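PDB 3U07: DUF1254 domain-containing protein from Vibrio parahaemolyticus, which is of unknown function but is probably exported behind a signal peptide, and contains both a DUF1254 and a DUF1214 region. Local coordinates for residues Q326-S331 / P429-V434; M337-P342 / E346-T351; M375-D378 / Y382-I385. The protein carries 2 engineered substitutions. One frame throughout, in Å; residues are numbered along the deposited sequence.

Interaction 1 (Q326-S331 / P429-V434)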
loop_
_atom_site.group_PDB
_atom_site.type_symbol
_atom_site.label_atom_id
_atom_site.label_comp_id
_atom_site.label_asym_id
_atom_site.label_seq_id
_atom_site.Cartn_x
_atom_site.Cartn_y
_atom_site.Cartn_z
ATOM N N GLN A 326 18.698 -23.385 -5.475
ATOM C CA GLN A 326 18.459 -23.421 -6.912
ATOM C C GLN A 326 17.238 -22.564 -7.212
ATOM O O GLN A 326 16.288 -22.513 -6.421
ATOM C CB GLN A 326 18.192 -24.850 -7.397
ATOM C CG GLN A 326 19.361 -25.805 -7.251
ATOM C CD GLN A 326 19.048 -27.186 -7.808
ATOM O OE1 GLN A 326 19.808 -27.728 -8.609
ATOM N NE2 GLN A 326 17.922 -27.758 -7.385
ATOM N N LYS A 327 17.265 -21.889 -8.352
ATOM C CA LYS A 327 16.153 -21.044 -8.761
ATOM C C LYS A 327 14.904 -21.898 -8.956
ATOM O O LYS A 327 14.973 -22.976 -9.544
ATOM C CB LYS A 327 16.489 -20.346 -10.082
ATOM C CG LYS A 327 15.379 -19.458 -10.611
ATOM C CD LYS A 327 15.294 -18.166 -9.822
ATOM C CE LYS A 327 14.019 -17.418 -10.152
ATOM N NZ LYS A 327 12.822 -18.170 -9.676
ATOM N N LEU A 328 13.766 -21.423 -8.453
ATOM C CA LEU A 328 12.504 -22.142 -8.618
ATOM C C LEU A 328 12.196 -22.143 -10.112
ATOM O O LEU A 328 12.201 -21.084 -10.749
ATOM C CB LEU A 328 11.379 -21.430 -7.864
ATOM C CG LEU A 328 11.510 -21.446 -6.342
ATOM C CD1 LEU A 328 10.458 -20.538 -5.732
ATOM C CD2 LEU A 328 11.375 -22.884 -5.839
ATOM N N ASP A 329 11.918 -23.319 -10.663
ATOM C CA ASP A 329 11.650 -23.457 -12.094
ATOM C C ASP A 329 10.826 -24.717 -12.344
ATOM O O ASP A 329 11.326 -25.830 -12.207
ATOM C CB ASP A 329 12.987 -23.557 -12.834
ATOM C CG ASP A 329 12.844 -23.421 -14.337
ATOM O OD1 ASP A 329 11.804 -23.838 -14.882
ATOM O OD2 ASP A 329 13.792 -22.912 -14.971
ATOM N N GLY A 330 9.567 -24.538 -12.726
ATOM C CA GLY A 330 8.697 -25.675 -12.964
ATOM C C GLY A 330 9.063 -26.617 -14.096
ATOM O O GLY A 330 8.516 -27.712 -14.183
ATOM N N SER A 331 9.977 -26.209 -14.967
ATOM C CA SER A 331 10.374 -27.068 -16.080
ATOM C C SER A 331 11.442 -28.068 -15.642
ATOM O O SER A 331 11.753 -29.015 -16.365
ATOM C CB SER A 331 10.915 -26.224 -17.241
ATOM O OG SER A 331 12.105 -25.540 -16.877
ATOM N N PRO A 429 8.036 -20.558 4.852
ATOM C CA PRO A 429 8.351 -21.988 4.789
ATOM C C PRO A 429 9.174 -22.255 3.526
ATOM O O PRO A 429 8.985 -21.603 2.500
ATOM C CB PRO A 429 6.969 -22.641 4.757
ATOM C CG PRO A 429 6.150 -21.703 5.612
ATOM C CD PRO A 429 6.600 -20.342 5.105
ATOM N N GLU A 430 10.093 -23.205 3.606
ATOM C CA GLU A 430 10.947 -23.518 2.468
ATOM C C GLU A 430 10.209 -24.353 1.440
ATOM O O GLU A 430 9.276 -25.080 1.777
ATOM C CB GLU A 430 12.185 -24.280 2.945
ATOM C CG GLU A 430 12.929 -23.609 4.092
ATOM C CD GLU A 430 14.250 -24.289 4.424
ATOM O OE1 GLU A 430 14.264 -25.524 4.588
ATOM O OE2 GLU A 430 15.274 -23.586 4.531
ATOM N N ILE A 431 10.591 -24.225 0.175
ATOM C CA ILE A 431 9.964 -25.052 -0.837
ATOM C C ILE A 431 11.062 -26.002 -1.319
ATOM O O ILE A 431 12.121 -25.586 -1.790
ATOM C CB ILE A 431 9.321 -24.205 -1.975
ATOM C CG1 ILE A 431 10.359 -23.371 -2.703
ATOM C CG2 ILE A 431 8.293 -23.237 -1.372
ATOM C CD1 ILE A 431 9.750 -22.110 -3.294
ATOM N N LYS A 432 10.806 -27.293 -1.147
ATOM C CA LYS A 432 11.769 -28.324 -1.484
ATOM C C LYS A 432 11.492 -29.062 -2.765
ATOM O O LYS A 432 10.341 -29.254 -3.146
ATOM C CB LYS A 432 11.833 -29.349 -0.357
ATOM C CG LYS A 432 11.970 -28.747 1.023
ATOM C CD LYS A 432 12.091 -29.825 2.086
ATOM C CE LYS A 432 12.169 -29.211 3.470
ATOM N NZ LYS A 432 12.534 -30.223 4.499
ATOM N N VAL A 433 12.563 -29.483 -3.424
ATOM C CA VAL A 433 12.436 -30.254 -4.645
ATOM C C VAL A 433 11.914 -31.629 -4.236
ATOM O O VAL A 433 12.297 -32.160 -3.193
ATOM C CB VAL A 433 13.805 -30.403 -5.342
ATOM C CG1 VAL A 433 13.769 -31.520 -6.390
ATOM C CG2 VAL A 433 14.179 -29.083 -5.986
ATOM N N VAL A 434 11.015 -32.179 -5.042
ATOM C CA VAL A 434 10.458 -33.500 -4.785
ATOM C C VAL A 434 11.167 -34.495 -5.695
ATOM O O VAL A 434 11.386 -34.211 -6.872
ATOM C CB VAL A 434 8.962 -33.572 -5.135
ATOM C CG1 VAL A 434 8.432 -34.974 -4.850
ATOM C CG2 VAL A 434 8.190 -32.529 -4.351
#

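Interaction 2 (M337-P342 / E346-T351)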
loop_
_atom_site.group_PDB
_atom_site.type_symbol
_atom_site.label_atom_id
_atom_site.label_comp_id
_atom_site.label_asym_id
_atom_site.label_seq_id
_atom_site.Cartn_x
_atom_site.Cartn_y
_atom_site.Cartn_z
HETATM N N MSE A 337 5.840 -27.953 -0.240
HETATM C CA MSE A 337 5.917 -26.995 0.852
HETATM C C MSE A 337 5.066 -27.550 1.990
HETATM O O MSE A 337 3.877 -27.786 1.806
HETATM C CB MSE A 337 5.313 -25.683 0.374
HETATM C CG MSE A 337 6.022 -24.426 0.779
HETATM SE SE MSE A 337 5.114 -22.916 -0.040
HETATM C CE MSE A 337 4.324 -23.764 -1.561
ATOM N N ARG A 338 5.658 -27.760 3.158
ATOM C CA ARG A 338 4.892 -28.281 4.287
ATOM C C ARG A 338 5.180 -27.431 5.520
ATOM O O ARG A 338 6.333 -27.286 5.928
ATOM C CB ARG A 338 5.259 -29.740 4.534
ATOM C CG ARG A 338 4.556 -30.378 5.711
ATOM C CD ARG A 338 4.976 -31.833 5.820
ATOM N NE ARG A 338 5.031 -32.291 7.205
ATOM C CZ ARG A 338 3.975 -32.656 7.922
ATOM N NH1 ARG A 338 2.760 -32.624 7.388
ATOM N NH2 ARG A 338 4.139 -33.044 9.179
ATOM N N PHE A 339 4.127 -26.895 6.128
ATOM C CA PHE A 339 4.296 -26.005 7.275
ATOM C C PHE A 339 3.050 -25.872 8.146
ATOM O O PHE A 339 1.930 -26.117 7.696
ATOM C CB PHE A 339 4.626 -24.610 6.756
ATOM C CG PHE A 339 3.624 -24.109 5.747
ATOM C CD1 PHE A 339 3.704 -24.508 4.416
ATOM C CD2 PHE A 339 2.552 -23.313 6.142
ATOM C CE1 PHE A 339 2.734 -24.131 3.491
ATOM C CE2 PHE A 339 1.572 -22.929 5.227
ATOM C CZ PHE A 339 1.662 -23.340 3.898
ATOM N N LYS A 340 3.264 -25.456 9.390
ATOM C CA LYS A 340 2.178 -25.211 10.329
ATOM C C LYS A 340 1.497 -23.909 9.888
ATOM O O LYS A 340 2.089 -23.091 9.175
ATOM C CB LYS A 340 2.727 -25.025 11.748
ATOM C CG LYS A 340 3.054 -26.319 12.491
ATOM C CD LYS A 340 2.224 -26.403 13.772
ATOM C CE LYS A 340 1.750 -27.820 14.085
ATOM N NZ LYS A 340 2.722 -28.611 14.892
ATOM N N ALA A 341 0.254 -23.709 10.304
ATOM C CA ALA A 341 -0.460 -22.490 9.941
ATOM C C ALA A 341 0.267 -21.253 10.478
ATOM O O ALA A 341 0.727 -21.239 11.622
ATOM C CB ALA A 341 -1.876 -22.534 10.495
ATOM N N PRO A 342 0.399 -20.206 9.648
ATOM C CA PRO A 342 1.065 -18.963 10.056
ATOM C C PRO A 342 0.158 -18.302 11.103
ATOM O O PRO A 342 -1.058 -18.488 11.061
ATOM C CB PRO A 342 1.103 -18.152 8.760
ATOM C CG PRO A 342 1.089 -19.201 7.687
ATOM C CD PRO A 342 0.062 -20.169 8.215
ATOM N N GLU A 346 -6.765 -13.220 10.272
ATOM C CA GLU A 346 -7.714 -13.281 9.171
ATOM C C GLU A 346 -7.499 -14.456 8.228
ATOM O O GLU A 346 -8.288 -15.400 8.219
ATOM C CB GLU A 346 -7.681 -11.962 8.394
ATOM C CG GLU A 346 -7.827 -10.740 9.285
ATOM C CD GLU A 346 -8.959 -10.891 10.283
ATOM O OE1 GLU A 346 -10.126 -11.021 9.854
ATOM O OE2 GLU A 346 -8.676 -10.885 11.496
ATOM N N PHE A 347 -6.450 -14.397 7.415
ATOM C CA PHE A 347 -6.174 -15.492 6.487
ATOM C C PHE A 347 -4.818 -15.320 5.825
ATOM O O PHE A 347 -4.169 -14.287 5.982
ATOM C CB PHE A 347 -7.269 -15.577 5.416
ATOM C CG PHE A 347 -7.195 -14.498 4.362
ATOM C CD1 PHE A 347 -6.561 -14.738 3.144
ATOM C CD2 PHE A 347 -7.798 -13.256 4.569
ATOM C CE1 PHE A 347 -6.534 -13.760 2.140
ATOM C CE2 PHE A 347 -7.776 -12.267 3.573
ATOM C CZ PHE A 347 -7.144 -12.522 2.356
ATOM N N TRP A 348 -4.381 -16.343 5.099
ATOM C CA TRP A 348 -3.106 -16.273 4.402
ATOM C C TRP A 348 -3.200 -16.966 3.051
ATOM O O TRP A 348 -4.176 -17.666 2.766
ATOM C CB TRP A 348 -1.988 -16.893 5.243
ATOM C CG TRP A 348 -2.250 -18.294 5.685
ATOM C CD1 TRP A 348 -2.781 -18.692 6.877
ATOM C CD2 TRP A 348 -1.992 -19.492 4.941
ATOM N NE1 TRP A 348 -2.868 -20.063 6.925
ATOM C CE2 TRP A 348 -2.393 -20.579 5.749
ATOM C CE3 TRP A 348 -1.462 -19.752 3.669
ATOM C CZ2 TRP A 348 -2.281 -21.909 5.329
ATOM C CZ3 TRP A 348 -1.352 -21.075 3.249
ATOM C CH2 TRP A 348 -1.759 -22.137 4.078
ATOM N N SER A 349 -2.186 -16.763 2.218
ATOM C CA SER A 349 -2.175 -17.353 0.887
ATOM C C SER A 349 -0.766 -17.348 0.299
ATOM O O SER A 349 0.108 -16.624 0.764
ATOM C CB SER A 349 -3.092 -16.546 -0.033
ATOM O OG SER A 349 -2.621 -15.207 -0.153
ATOM N N VAL A 350 -0.550 -18.181 -0.713
ATOM C CA VAL A 350 0.729 -18.221 -1.402
ATOM C C VAL A 350 0.331 -18.212 -2.873
ATOM O O VAL A 350 -0.507 -19.002 -3.302
ATOM C CB VAL A 350 1.572 -19.485 -1.028
ATOM C CG1 VAL A 350 1.034 -20.108 0.234
ATOM C CG2 VAL A 350 1.610 -20.474 -2.169
ATOM N N THR A 351 0.907 -17.290 -3.633
ATOM C CA THR A 351 0.575 -17.150 -5.047
ATOM C C THR A 351 1.803 -17.334 -5.930
ATOM O O THR A 351 2.911 -16.959 -5.552
ATOM C CB THR A 351 -0.049 -15.753 -5.315
ATOM O OG1 THR A 351 -1.143 -15.541 -4.410
ATOM C CG2 THR A 351 -0.553 -15.646 -6.751
#

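Interaction 3 (M375-D378 / Y382-I385)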
loop_
_atom_site.group_PDB
_atom_site.type_symbol
_atom_site.label_atom_id
_atom_site.label_comp_id
_atom_site.label_asym_id
_atom_site.label_seq_id
_atom_site.Cartn_x
_atom_site.Cartn_y
_atom_site.Cartn_z
HETATM N N MSE A 375 -7.640 -24.874 1.596
HETATM C CA MSE A 375 -6.987 -26.109 2.034
HETATM C C MSE A 375 -7.280 -26.372 3.504
HETATM O O MSE A 375 -7.675 -25.466 4.240
HETATM C CB MSE A 375 -5.463 -26.024 1.907
HETATM C CG MSE A 375 -4.894 -25.643 0.565
HETATM SE SE MSE A 375 -2.968 -25.892 0.661
HETATM C CE MSE A 375 -2.507 -24.389 1.759
ATOM N N LYS A 376 -7.068 -27.613 3.930
ATOM C CA LYS A 376 -7.255 -27.991 5.327
ATOM C C LYS A 376 -5.993 -28.698 5.816
ATOM O O LYS A 376 -5.416 -29.522 5.111
ATOM C CB LYS A 376 -8.480 -28.898 5.502
ATOM C CG LYS A 376 -9.739 -28.157 5.974
ATOM C CD LYS A 376 -10.329 -27.264 4.889
ATOM C CE LYS A 376 -11.545 -26.485 5.387
ATOM N NZ LYS A 376 -11.173 -25.291 6.201
ATOM N N ALA A 377 -5.567 -28.361 7.028
ATOM C CA ALA A 377 -4.360 -28.926 7.620
ATOM C C ALA A 377 -4.469 -30.397 8.003
ATOM O O ALA A 377 -5.512 -30.853 8.473
ATOM C CB ALA A 377 -3.957 -28.106 8.837
ATOM N N ASP A 378 -3.372 -31.127 7.808
ATOM C CA ASP A 378 -3.314 -32.550 8.128
ATOM C C ASP A 378 -3.717 -32.784 9.584
ATOM O O ASP A 378 -3.848 -31.833 10.358
ATOM C CB ASP A 378 -1.898 -33.098 7.856
ATOM C CG ASP A 378 -0.917 -32.830 8.999
ATOM O OD1 ASP A 378 -1.183 -31.958 9.848
ATOM O OD2 ASP A 378 0.142 -33.490 9.041
ATOM N N TYR A 382 -0.647 -29.562 9.852
ATOM C CA TYR A 382 0.335 -29.046 8.906
ATOM C C TYR A 382 -0.354 -28.903 7.564
ATOM O O TYR A 382 -1.219 -29.706 7.214
ATOM C CB TYR A 382 1.519 -30.006 8.719
ATOM C CG TYR A 382 2.628 -29.876 9.736
ATOM C CD1 TYR A 382 2.560 -30.538 10.962
ATOM C CD2 TYR A 382 3.753 -29.092 9.470
ATOM C CE1 TYR A 382 3.592 -30.426 11.900
ATOM C CE2 TYR A 382 4.788 -28.973 10.402
ATOM C CZ TYR A 382 4.700 -29.644 11.612
ATOM O OH TYR A 382 5.721 -29.536 12.528
ATOM N N TYR A 383 -0.003 -27.861 6.824
ATOM C CA TYR A 383 -0.557 -27.703 5.494
ATOM C C TYR A 383 0.561 -28.214 4.594
ATOM O O TYR A 383 1.742 -28.114 4.933
ATOM C CB TYR A 383 -0.863 -26.242 5.166
ATOM C CG TYR A 383 -2.064 -25.690 5.896
ATOM C CD1 TYR A 383 -1.949 -25.205 7.199
ATOM C CD2 TYR A 383 -3.318 -25.645 5.281
ATOM C CE1 TYR A 383 -3.053 -24.682 7.871
ATOM C CE2 TYR A 383 -4.427 -25.125 5.947
ATOM C CZ TYR A 383 -4.285 -24.645 7.241
ATOM O OH TYR A 383 -5.369 -24.129 7.910
ATOM N N THR A 384 0.188 -28.784 3.460
ATOM C CA THR A 384 1.169 -29.308 2.528
ATOM C C THR A 384 0.770 -28.920 1.122
ATOM O O THR A 384 -0.269 -29.346 0.631
ATOM C CB THR A 384 1.258 -30.846 2.599
ATOM O OG1 THR A 384 1.803 -31.239 3.864
ATOM C CG2 THR A 384 2.149 -31.376 1.487
ATOM N N ILE A 385 1.590 -28.099 0.480
ATOM C CA ILE A 385 1.315 -27.676 -0.884
ATOM C C ILE A 385 2.245 -28.426 -1.836
ATOM O O ILE A 385 3.466 -28.408 -1.667
ATOM C CB ILE A 385 1.538 -26.156 -1.065
ATOM C CG1 ILE A 385 0.537 -25.373 -0.205
ATOM C CG2 ILE A 385 1.415 -25.786 -2.547
ATOM C CD1 ILE A 385 0.699 -23.868 -0.285
HETATM O O HOH W 1 -7.407 -24.284 6.471
#

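Interaction 1 (Q326-S331 / P429-V434)
Strand 432-434, the outermost strand on one side of a mixed sheet, is met by the loop 326-331, whose Leu328 turns its two methyl groups onto the ethyl arm of Ile431, just before the strand. The two side chains cross at about a right angle, and the modelled closeness of their methyl ends is doubtful. Ile431 holds CG1 between its backbone N and carbonyl carbon (chi1 61°), and that rotation brings the ethyl arm to Leu328. Branched apolar residues suit this place, because Leu328 lies where the two sheets of a β-sandwich-like region come together: it also touches Ser319 and Phe408 of one sheet and Tyr335 of the other. Towards the solvent the contact thins, and only the amide end of Gln326 comes near, its NE2 4.2 Å from Val433 CG2. Within the loop, Asp329 OD1 accepts from Ser331 N at 3.0 Å, an Asx turn, and from Ser331 OG at 2.6 Å, both reaching it from the same face of the carboxylate. Lys327 NZ donates to Leu328 O and forms a salt bridge with Asp320.

Interaction 2 (M337-P342 / E346-T351)
Phe339 O makes a probable hydrogen bond with Tyr383 N, which ties strand 334-340 to its sheet neighbour while the Phe339 ring reaches across to Trp348. The two aromatic side chains come from opposite directions and form an offset edge-to-face pair: the edge of Phe339 is directed at the face of Trp348, the ring planes are 69° apart, and the phenyl centroid is 5.4 Å from that of the indole six-membered ring. Phe339 CE2 and CZ both lie 3.6 Å from Trp348 CH2. Trp348 CG stands between its backbone N and carbonyl carbon (chi1 55°), which directs the indole across the gap. Pro342 attends to the other end of the indole. Its CD lies over the face of the five-membered ring of Trp348, 3.4 Å from the centroid and 20° off the normal, a CH-pi contact to which a rigid, C-H-rich pyrrolidine is well suited. Here consecutive strands belong to different sheets and meet through side chains instead of backbone bonds, as in a β-arch; the CA atoms of Met337 and Val350 are 10.4 Å apart. Between them Met337, a selenomethionine, extends CE to within 4.3 Å of Val350 CG2. Large flat residues bridge the gap nearer the turn. Where the second strand sets out, Glu346 and Phe347 both face Tyr415 in a classic beta bulge, and Trp348 N is hydrogen-bonded to Asp372 OD1.

Interaction 3 (M375-D378 / Y382-I385)
Asp378 and Tyr382 grip each other by two nearly straight hydrogen bonds. Asp378 N donates to Tyr382 O at 2.6 Å, and Tyr382 N returns the bond to Asp378 OD1 with an angle of 175° at the hydrogen, though its very short modelled length is doubtful. With chi1 at 82°, the carboxylate swings between its own backbone N and carbonyl carbon and so comes to face the amide of Tyr382; an aspartate is short enough to do this close to its own main chain. The carboxylate thus serves as an acceptor in the turn that brings the loop after strand 369-371 back into strand 382-388 of the mixed sheet.

Next along, Ala377 CB sits over one face of the Tyr383 ring, 3.8 Å from its centroid and 16° off the normal, a CH-pi contact in which the small methyl lets the loop backbone lie close to the ring. At the ring's edge a water, in the ring plane, joins Tyr383 OH to Met375 O, donating to the carbonyl. Met375, a selenomethionine bent at chi3, lies deeper, its SE 3.6 Å from Ile385 CG1 and its CE 3.8 Å from Tyr383 CD2.

Further out, Trp348 meets Tyr383 edge-to-face, and Arg338 makes a cation-pi contact with Tyr382. Asp378 OD1 faces the main-chain N-H of Tyr382, with a weak further bond from Asp380 N, and OD2 forms a salt bridge with Arg338; this pairing would probably stabilise the negative charge of Asp378.

Overall arrangement
All three interactions reach the mixed sheet that contains strands 382-388, 334-340 and 432-434 in that order. Interaction 2 is the middle member: its centre is about 17 Å from that of interaction 1 and about 9 Å from that of interaction 3. It touches interaction 1 where Met337 CG packs on Ile431 CG2 at 3.3 Å. It joins interaction 3 by strand pairing, with a probable hydrogen bond between Met337 O and Ile385 N at 2.7 Å, and by Trp348 CH2, 3.3 Å from Met375 CE. Interactions 1 and 3 do not touch. Along the chain, interactions 2 and 3 follow one another inside the loop closed by interaction 1. With the function unknown, none of the three can be tied to an active site or ligand.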